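PDB 1XMX: Card1 endonuclease domain-containing protein from Vibrio cholerae, which is of unknown function but carries a Card1-like endonuclease domain of the PD-(D/E)XK clan and probably binds nucleic acid. Local coordinates for residues Ser223-Glu227 / Ala228-Ser232. Residues are numbered along the deposited sequence; the frame is centred on the assembly and turned at random.
Sequences SDLVE and AKIAS
Residues 223-227 and 228-232 meet locally in a Schellman motif that ends helix 216-227 and turns the chain into strand 231-234. Of its two nested backbone bonds, the outer runs from Ile230 N to Leu225 O (3.0 Å), five residues back, almost in line with the carbonyl bond. Inside it, Lys229 N reaches Val226 O at 2.9 Å, but from well above the carbonyl plane. Lys229 is the first residue to leave helical phi/psi, and its positive phi (57°) is the mark of the motif. The last ordinary helical bond runs from Ala228 N to Asp224 O (2.9 Å). Leu225 O is shared with Ala231 N, at 3.4 Å a weak bond, which ties the first strand residue to the same carbonyl.

The apolar pair expected of this motif is present: the side chains of Leu225 and Ile230 meet at an oblique angle, CD2 of Leu225 lying 3.7 Å from CD1 of Ile230. Ile230 CG1 sits between its own backbone N and carbonyl carbon (chi1 60°), which sets CG1 3.5 Å from Leu225 O. Beside this, Leu225 CB packs on Ala231 CB (3.8 Å), and Val226 CA makes a CA-H...O contact with Ala231 O (3.4 Å, 161° at the hydrogen).

Leu225 and Ile230 also touch Trp177 and Leu173 of helix 164-179, while Asp224 OD2 accepts a hydrogen bond from Trp177 NE1. Ala231 meets Leu238 on central strand 237-240; the order helix, strand, two helices, hairpin is consistent with a winged helix.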
# COMPACT_ATOMS: atom_id res chain seq x y z
N SER A 223 11.99 -22.14 24.80
CA SER A 223 11.06 -23.25 24.96
C SER A 223 9.78 -23.05 24.10
O SER A 223 9.10 -24.03 23.79
CB SER A 223 10.75 -23.47 26.43
OG SER A 223 10.14 -22.29 26.84
N ASP A 224 9.46 -21.82 23.69
CA ASP A 224 8.37 -21.60 22.74
C ASP A 224 8.73 -22.11 21.36
O ASP A 224 7.91 -22.73 20.66
CB ASP A 224 8.02 -20.11 22.60
CG ASP A 224 7.32 -19.55 23.81
OD1 ASP A 224 6.54 -20.26 24.48
OD2 ASP A 224 7.54 -18.35 24.10
N LEU A 225 9.94 -21.79 20.93
CA LEU A 225 10.50 -22.34 19.71
C LEU A 225 10.44 -23.86 19.73
O LEU A 225 10.06 -24.48 18.73
CB LEU A 225 11.96 -21.90 19.51
CG LEU A 225 12.08 -20.37 19.50
CD1 LEU A 225 13.53 -20.01 19.36
CD2 LEU A 225 11.24 -19.78 18.41
N VAL A 226 10.80 -24.45 20.85
CA VAL A 226 10.78 -25.92 20.97
C VAL A 226 9.36 -26.49 20.89
O VAL A 226 9.09 -27.38 20.11
CB VAL A 226 11.55 -26.41 22.24
CG1 VAL A 226 11.43 -27.93 22.49
CG2 VAL A 226 13.04 -26.07 22.10
N GLU A 227 8.45 -25.98 21.71
CA GLU A 227 7.06 -26.41 21.67
C GLU A 227 6.48 -26.28 20.23
O GLU A 227 5.75 -27.18 19.75
CB GLU A 227 6.24 -25.60 22.65
CG GLU A 227 4.86 -26.14 22.79
CD GLU A 227 4.06 -25.46 23.87
OE1 GLU A 227 4.51 -25.42 25.02
OE2 GLU A 227 2.95 -25.00 23.59
N ALA A 228 6.83 -25.19 19.55
CA ALA A 228 6.34 -24.92 18.21
C ALA A 228 6.97 -25.79 17.18
O ALA A 228 6.56 -25.70 16.01
CB ALA A 228 6.51 -23.45 17.80
N LYS A 229 7.90 -26.64 17.62
CA LYS A 229 8.70 -27.55 16.75
C LYS A 229 9.50 -26.82 15.65
O LYS A 229 9.84 -27.41 14.63
CB LYS A 229 7.86 -28.70 16.17
CG LYS A 229 7.23 -29.59 17.24
CD LYS A 229 6.49 -30.82 16.67
CE LYS A 229 5.60 -31.52 17.76
NZ LYS A 229 4.17 -30.95 17.84
N ILE A 230 9.84 -25.54 15.88
CA ILE A 230 10.68 -24.84 14.91
C ILE A 230 12.17 -24.63 15.29
O ILE A 230 12.96 -24.04 14.52
CB ILE A 230 10.06 -23.49 14.50
CG1 ILE A 230 9.89 -22.59 15.74
CG2 ILE A 230 8.77 -23.72 13.81
CD1 ILE A 230 9.67 -21.12 15.35
N ALA A 231 12.53 -25.11 16.49
CA ALA A 231 13.94 -25.25 16.91
C ALA A 231 14.08 -26.35 17.93
O ALA A 231 13.12 -26.73 18.59
CB ALA A 231 14.50 -23.96 17.51
N SER A 232 15.30 -26.88 18.05
CA SER A 232 15.61 -27.71 19.16
C SER A 232 16.62 -26.92 20.02
O SER A 232 17.34 -26.01 19.52
CB SER A 232 16.13 -29.08 18.67
OG SER A 232 17.37 -28.92 17.96